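(R)-specific secondary-alkylsulfatase (Pseudomonas sp., PDB 4AXH) hydrolyses (R)-secondary alkyl sulfates with strict inversion of configuration, giving (S)-alcohols and sulfate in a zinc-dependent reaction. Local coordinates at residues K35-S38 with A39-A43; R620-L624 with P625-K629; K389-L393 with H394-A398. One frame throughout, in Å; residues are numbered along the deposited sequence.

Interaction 1. Residues K35-S38 with A39-A43; sequences KPAS and AITAA
Two groups grip Ser38 OG: the backbone N-H of Thr41 and the hydroxyl of Tyr477. The bond from Thr41 N to Ser38 OG is almost straight at 172°, but at 3.3 Å it is weak. It is nevertheless a capping bond, with Ser38 as the N-cap of helix 39-48. With chi1 at 79°, OG lies between the backbone N and the carbonyl carbon, within reach of Thr41 N. The serine also starts the helix through its backbone, since Ala42 N donates to Ser38 O at 3.0 Å with an N-H...O angle of 170°. One residue earlier, Ala37 CB lies 4.3 Å from Ala42 CB, a pair with the i to i+5 spacing of a hydrophobic staple, here built from two methyls. Ala37 CB also comes within 4.2 Å of Thr41 CG2, the branch that lies anti to the threonine backbone N. Thr41 OG1 finds its polar partners in Gln507 and Gln511. These glutamines belong to helix 495-511, which also supplies Tyr510 against Thr41, so the helix start rests on that helix, while Asp99 of a loop touches both Ala37 and Ala42, and Thr100 touches Ala37.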
loop_
_atom_site.group_PDB
_atom_site.type_symbol
_atom_site.label_atom_id
_atom_site.label_comp_id
_atom_site.label_asym_id
_atom_site.label_seq_id
_atom_site.Cartn_x
_atom_site.Cartn_y
_atom_site.Cartn_z
ATOM N N LYS A 35 -8.869 35.754 -9.043
ATOM C CA LYS A 35 -10.125 35.902 -9.798
ATOM C C LYS A 35 -11.351 35.554 -8.933
ATOM O O LYS A 35 -11.255 34.631 -8.119
ATOM C CB LYS A 35 -10.104 35.022 -11.050
ATOM C CG LYS A 35 -8.793 35.078 -11.823
ATOM C CD LYS A 35 -8.735 36.221 -12.848
ATOM C CE LYS A 35 -7.498 37.080 -12.744
ATOM N NZ LYS A 35 -6.253 36.297 -12.964
ATOM N N PRO A 36 -12.497 36.274 -9.061
ATOM C CA PRO A 36 -13.660 35.920 -8.231
ATOM C C PRO A 36 -14.413 34.703 -8.790
ATOM O O PRO A 36 -13.946 34.044 -9.739
ATOM C CB PRO A 36 -14.502 37.205 -8.260
ATOM C CG PRO A 36 -14.230 37.789 -9.626
ATOM C CD PRO A 36 -12.820 37.384 -9.993
ATOM N N ALA A 37 -15.581 34.404 -8.190
ATOM C CA ALA A 37 -16.404 33.273 -8.612
ATOM C C ALA A 37 -16.962 33.520 -10.013
ATOM O O ALA A 37 -17.521 34.594 -10.303
ATOM C CB ALA A 37 -17.541 33.053 -7.624
ATOM N N SER A 38 -16.787 32.530 -10.899
ATOM C CA SER A 38 -17.332 32.623 -12.239
ATOM C C SER A 38 -18.858 32.411 -12.151
ATOM O O SER A 38 -19.375 32.049 -11.082
ATOM C CB SER A 38 -16.662 31.616 -13.167
ATOM O OG SER A 38 -17.161 30.301 -13.017
ATOM N N ALA A 39 -19.586 32.673 -13.253
ATOM C CA ALA A 39 -21.038 32.523 -13.270
ATOM C C ALA A 39 -21.437 31.084 -12.909
ATOM O O ALA A 39 -22.379 30.871 -12.132
ATOM C CB ALA A 39 -21.563 32.881 -14.648
ATOM N N ILE A 40 -20.670 30.121 -13.444
ATOM C CA ILE A 40 -20.857 28.684 -13.324
ATOM C C ILE A 40 -20.590 28.192 -11.898
ATOM O O ILE A 40 -21.427 27.473 -11.346
ATOM C CB ILE A 40 -20.032 27.934 -14.396
ATOM C CG1 ILE A 40 -20.267 28.530 -15.812
ATOM C CG2 ILE A 40 -20.334 26.441 -14.382
ATOM C CD1 ILE A 40 -19.273 29.805 -16.238
ATOM N N THR A 41 -19.433 28.588 -11.312
ATOM C CA THR A 41 -18.982 28.268 -9.962
ATOM C C THR A 41 -20.027 28.751 -8.979
ATOM O O THR A 41 -20.475 27.957 -8.157
ATOM C CB THR A 41 -17.568 28.850 -9.713
ATOM O OG1 THR A 41 -16.599 28.055 -10.396
ATOM C CG2 THR A 41 -17.191 28.941 -8.238
ATOM N N ALA A 42 -20.440 30.024 -9.079
ATOM C CA ALA A 42 -21.438 30.601 -8.187
ATOM C C ALA A 42 -22.791 29.840 -8.234
ATOM O O ALA A 42 -23.402 29.614 -7.188
ATOM C CB ALA A 42 -21.629 32.084 -8.489
ATOM N N ALA A 43 -23.229 29.422 -9.440
ATOM C CA ALA A 43 -24.451 28.647 -9.665
ATOM C C ALA A 43 -24.314 27.251 -9.037
ATOM O O ALA A 43 -25.221 26.816 -8.335
ATOM C CB ALA A 43 -24.715 28.519 -11.154
#

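Interaction 2. Residues R620-L624 with P625-K629; sequences RKLDL and PTAIK
Between Leu624 and Ile628 the chain is already helical, with Ile628 N donating to Leu624 O at 3.0 Å and 157°, whereas Asp623 just before it is extended, the N-cap residue. Ala627 N reaches Asp623 O at 3.1 Å and shares its hydrogen weakly with Leu624 O.

The Asp623 carboxylate is held by the hydroxyl of Thr626. Its CG is anti to the backbone N (chi1 172°), which carries OD2 to Thr626 OG1, and the two side chains meet at about a right angle. OD2 of Asp623 accepts from Thr626 OG1 at 2.8 Å with its anti lone pair, the one turned away from OD1. The carboxylate also lies against the proline ring, with Asp623 OD2 3.3 Å from Pro625 CG.

Apolar contacts run beside this polar pair. Leu622 CD2 packs on Ala627 CB at 3.8 Å, and its other methyl, CD1, lies 4.0 Å from Thr626 CG2. Further along, Leu624 CD2 meets Ile628 CD1 at 3.8 Å. Leu624 also rests on Leu642 and Phe646 of helix 640-646, and Leu622 on Gln616 and Ile617 of helix 611-618.

The preceding helix ends in a Schellman motif at Arg620, with positive phi; the next begins with the Asp623 N-cap, and the Leu622-Ala627 pair is its hydrophobic staple. The arrangement is that of a Schellman C-cap followed within a few residues by an N-cap with a hydrophobic staple, joining helix 611-618 to helix 624-630, here within the C-terminal alkyl sulfatase domain.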
loop_
_atom_site.group_PDB
_atom_site.type_symbol
_atom_site.label_atom_id
_atom_site.label_comp_id
_atom_site.label_asym_id
_atom_site.label_seq_id
_atom_site.Cartn_x
_atom_site.Cartn_y
_atom_site.Cartn_z
ATOM N N ARG A 620 24.690 18.709 13.076
ATOM C CA ARG A 620 25.719 19.509 12.392
ATOM C C ARG A 620 26.253 20.671 13.238
ATOM O O ARG A 620 26.811 21.641 12.710
ATOM C CB ARG A 620 25.343 19.865 10.926
ATOM C CG ARG A 620 24.759 18.670 10.157
ATOM C CD ARG A 620 25.196 18.551 8.708
ATOM N NE ARG A 620 24.896 17.209 8.186
ATOM C CZ ARG A 620 25.718 16.160 8.276
ATOM N NH1 ARG A 620 26.909 16.286 8.854
ATOM N NH2 ARG A 620 25.344 14.976 7.811
ATOM N N LYS A 621 26.113 20.526 14.579
ATOM C CA LYS A 621 26.632 21.465 15.571
ATOM C C LYS A 621 28.126 21.154 15.785
ATOM O O LYS A 621 28.945 22.078 15.785
ATOM C CB LYS A 621 25.831 21.413 16.881
ATOM C CG LYS A 621 24.994 22.673 17.067
ATOM C CD LYS A 621 23.504 22.420 16.876
ATOM C CE LYS A 621 22.839 22.948 15.605
ATOM N NZ LYS A 621 23.680 22.882 14.379
ATOM N N LEU A 622 28.467 19.841 15.903
ATOM C CA LEU A 622 29.819 19.285 16.045
ATOM C C LEU A 622 30.319 18.697 14.717
ATOM O O LEU A 622 29.596 17.987 14.022
ATOM C CB LEU A 622 29.866 18.235 17.176
ATOM C CG LEU A 622 31.142 17.391 17.358
ATOM C CD1 LEU A 622 32.278 18.202 17.968
ATOM C CD2 LEU A 622 30.860 16.202 18.234
ATOM N N ASP A 623 31.562 19.018 14.387
ATOM C CA ASP A 623 32.269 18.635 13.175
ATOM C C ASP A 623 33.022 17.312 13.397
ATOM O O ASP A 623 33.373 16.999 14.535
ATOM C CB ASP A 623 33.228 19.797 12.834
ATOM C CG ASP A 623 34.223 19.593 11.711
ATOM O OD1 ASP A 623 33.805 19.145 10.616
ATOM O OD2 ASP A 623 35.408 19.957 11.899
ATOM N N LEU A 624 33.253 16.532 12.320
ATOM C CA LEU A 624 33.979 15.257 12.390
ATOM C C LEU A 624 35.449 15.406 12.884
ATOM O O LEU A 624 35.727 14.867 13.956
ATOM C CB LEU A 624 33.893 14.449 11.063
ATOM C CG LEU A 624 33.425 12.994 11.147
ATOM C CD1 LEU A 624 33.321 12.367 9.763
ATOM C CD2 LEU A 624 34.338 12.172 12.049
ATOM N N PRO A 625 36.395 16.125 12.198
ATOM C CA PRO A 625 37.766 16.226 12.750
ATOM C C PRO A 625 37.868 16.919 14.117
ATOM O O PRO A 625 38.737 16.552 14.914
ATOM C CB PRO A 625 38.556 16.936 11.648
ATOM C CG PRO A 625 37.547 17.640 10.849
ATOM C CD PRO A 625 36.295 16.832 10.903
ATOM N N THR A 626 36.947 17.871 14.405
ATOM C CA THR A 626 36.827 18.581 15.686
ATOM C C THR A 626 36.553 17.553 16.802
ATOM O O THR A 626 37.152 17.639 17.877
ATOM C CB THR A 626 35.712 19.637 15.572
ATOM O OG1 THR A 626 36.058 20.576 14.554
ATOM C CG2 THR A 626 35.433 20.365 16.883
ATOM N N ALA A 627 35.669 16.570 16.516
ATOM C CA ALA A 627 35.286 15.479 17.415
ATOM C C ALA A 627 36.426 14.498 17.623
ATOM O O ALA A 627 36.611 14.036 18.752
ATOM C CB ALA A 627 34.077 14.751 16.863
ATOM N N ILE A 628 37.180 14.168 16.534
ATOM C CA ILE A 628 38.352 13.276 16.555
ATOM C C ILE A 628 39.390 13.831 17.526
ATOM O O ILE A 628 39.853 13.097 18.404
ATOM C CB ILE A 628 38.986 13.053 15.144
ATOM C CG1 ILE A 628 37.970 12.590 14.066
ATOM C CG2 ILE A 628 40.213 12.132 15.204
ATOM C CD1 ILE A 628 37.249 11.302 14.302
ATOM N N LYS A 629 39.743 15.129 17.366
ATOM C CA LYS A 629 40.724 15.803 18.217
ATOM C C LYS A 629 40.260 15.919 19.670
ATOM O O LYS A 629 41.020 15.560 20.568
ATOM C CB LYS A 629 41.263 17.118 17.606
ATOM C CG LYS A 629 40.291 18.293 17.564
ATOM C CD LYS A 629 40.986 19.563 17.103
ATOM C CE LYS A 629 40.132 20.793 17.297
ATOM N NZ LYS A 629 40.402 21.474 18.594
#

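Interaction 3. Residues K389-L393 with H394-A398; sequences KGLTL and HEIAA
Two first torsions bring Leu393 and His394 side by side: Leu393 has chi1 82°, which puts CG between its backbone N and carbonyl carbon, while His394 (chi1 -58°) carries its ring beside its own backbone N. The two side chains then point the same way, and Leu393 CG sits over the centre of one ring face, 3.7 Å from the centroid and 12° off the ring normal. That geometry is a CH-pi contact. His394 ND1 has a weak bond with Arg425 of helix 420-431.

The Glu395 side chain bends at its second torsion and turns back on Thr392. Its OE1 accepts from Thr392 N at 3.3 Å, a weak bond that amounts to one half of a capping box, and lies close to the Thr392 hydroxyl as well. Thr392 OG1 is hydrogen-bonded at 2.7 Å to a water, which accepts from His394 N at 2.9 Å, so the water bridges the threonine side chain to the first turn. Thr392 O accepts from Ile396 N at 2.9 Å and takes a weaker bond from Glu395 N.

Before this turn, helix 362-388 ends in a Schellman motif at Gly390, whose phi is positive. The chain then passes through Leu391 and Thr392 into helix 393-400, and Leu391 CB packs on Ile396 CG2 at 3.6 Å, the i to i+5 spacing of a hydrophobic staple. Ile396 continues this apolar patch to Ala383 and Leu386 of the preceding helix and to Leu424. Leu393 lies against Tyr428, its side chain about 9 Å from that of Leu320, a residue of the sulfate-binding site. On the dimer side, Lys389 NZ forms a salt bridge with Asp650 of the second subunit, while His394 packs on Pro444 and Glu395 on Pro447 of that subunit.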
loop_
_atom_site.group_PDB
_atom_site.type_symbol
_atom_site.label_atom_id
_atom_site.label_comp_id
_atom_site.label_asym_id
_atom_site.label_seq_id
_atom_site.Cartn_x
_atom_site.Cartn_y
_atom_site.Cartn_z
ATOM N N LYS A 389 -15.148 -6.815 -10.806
ATOM C CA LYS A 389 -15.990 -6.617 -11.992
ATOM C C LYS A 389 -15.132 -6.056 -13.139
ATOM O O LYS A 389 -15.623 -5.862 -14.256
ATOM C CB LYS A 389 -17.166 -5.667 -11.680
ATOM C CG LYS A 389 -18.333 -6.334 -10.952
ATOM C CD LYS A 389 -19.449 -5.340 -10.673
ATOM C CE LYS A 389 -20.534 -5.929 -9.813
ATOM N NZ LYS A 389 -21.310 -4.881 -9.113
ATOM N N GLY A 390 -13.863 -5.771 -12.836
ATOM C CA GLY A 390 -12.901 -5.273 -13.805
ATOM C C GLY A 390 -12.713 -3.790 -13.894
ATOM O O GLY A 390 -12.072 -3.312 -14.838
ATOM N N LEU A 391 -13.270 -3.043 -12.937
ATOM C CA LEU A 391 -13.107 -1.582 -12.907
ATOM C C LEU A 391 -11.710 -1.197 -12.413
ATOM O O LEU A 391 -11.131 -1.896 -11.572
ATOM C CB LEU A 391 -14.202 -0.896 -12.058
ATOM C CG LEU A 391 -15.473 -0.447 -12.809
ATOM C CD1 LEU A 391 -16.485 -1.570 -12.905
ATOM C CD2 LEU A 391 -16.103 0.703 -12.117
ATOM N N THR A 392 -11.156 -0.126 -12.995
ATOM C CA THR A 392 -9.837 0.403 -12.651
ATOM C C THR A 392 -9.967 1.615 -11.718
ATOM O O THR A 392 -10.995 2.276 -11.725
ATOM C CB THR A 392 -8.974 0.617 -13.921
ATOM O OG1 THR A 392 -9.615 1.514 -14.827
ATOM C CG2 THR A 392 -8.680 -0.678 -14.640
ATOM N N LEU A 393 -8.945 1.896 -10.907
ATOM C CA LEU A 393 -8.938 2.963 -9.898
ATOM C C LEU A 393 -9.741 4.208 -10.191
ATOM O O LEU A 393 -10.529 4.621 -9.339
ATOM C CB LEU A 393 -7.518 3.285 -9.393
ATOM C CG LEU A 393 -6.604 4.209 -10.197
ATOM C CD1 LEU A 393 -5.614 4.880 -9.276
ATOM C CD2 LEU A 393 -5.899 3.470 -11.312
ATOM N N HIS A 394 -9.577 4.790 -11.396
ATOM C CA HIS A 394 -10.275 6.018 -11.795
ATOM C C HIS A 394 -11.692 5.787 -12.218
ATOM O O HIS A 394 -12.530 6.675 -12.026
ATOM C CB HIS A 394 -9.497 6.784 -12.853
ATOM C CG HIS A 394 -8.136 7.141 -12.390
ATOM N ND1 HIS A 394 -7.950 7.944 -11.291
ATOM C CD2 HIS A 394 -6.933 6.770 -12.879
ATOM C CE1 HIS A 394 -6.638 8.015 -11.127
ATOM N NE2 HIS A 394 -5.988 7.342 -12.073
ATOM N N GLU A 395 -11.957 4.607 -12.823
ATOM C CA GLU A 395 -13.275 4.137 -13.264
ATOM C C GLU A 395 -14.128 4.016 -11.996
ATOM O O GLU A 395 -15.246 4.523 -11.992
ATOM C CB GLU A 395 -13.156 2.762 -13.942
ATOM C CG GLU A 395 -13.658 2.688 -15.367
ATOM C CD GLU A 395 -12.867 1.736 -16.254
ATOM O OE1 GLU A 395 -12.719 0.549 -15.877
ATOM O OE2 GLU A 395 -12.394 2.178 -17.329
ATOM N N ILE A 396 -13.588 3.397 -10.913
ATOM C CA ILE A 396 -14.304 3.267 -9.648
ATOM C C ILE A 396 -14.579 4.624 -8.962
ATOM O O ILE A 396 -15.689 4.832 -8.447
ATOM C CB ILE A 396 -13.920 2.099 -8.716
ATOM C CG1 ILE A 396 -13.539 2.591 -7.349
ATOM C CG2 ILE A 396 -12.890 1.090 -9.293
ATOM C CD1 ILE A 396 -12.950 1.579 -6.467
ATOM N N ALA A 397 -13.621 5.579 -9.027
ATOM C CA ALA A 397 -13.845 6.912 -8.459
ATOM C C ALA A 397 -15.019 7.629 -9.178
ATOM O O ALA A 397 -15.819 8.300 -8.529
ATOM C CB ALA A 397 -12.578 7.730 -8.552
ATOM N N ALA A 398 -15.153 7.451 -10.494
ATOM C CA ALA A 398 -16.246 8.047 -11.305
ATOM C C ALA A 398 -17.594 7.325 -11.106
ATOM O O ALA A 398 -18.654 7.950 -11.148
ATOM C CB ALA A 398 -15.878 8.031 -12.771
HETATM O O HOH W 1 -8.759 3.956 -14.085
#

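Overall arrangement
From the N terminus, interaction 1 comes first, then interaction 3, then interaction 2; they lie in series, none nested or crossed. Each closes a single local turn where a loop enters a helix. Interaction 1 starts helix 39-48 and sets it against helix 495-511. Interaction 3 joins helix 362-388 to helix 393-400 and faces the second subunit. Interaction 2 joins helix 611-618 to helix 624-630 in the C-terminal domain. The centres of interactions 1 and 3 are about 31 Å apart, whereas interaction 2 lies on the opposite side of the chain's centre from both, about 60 Å and 56 Å away respectively. No two of them touch.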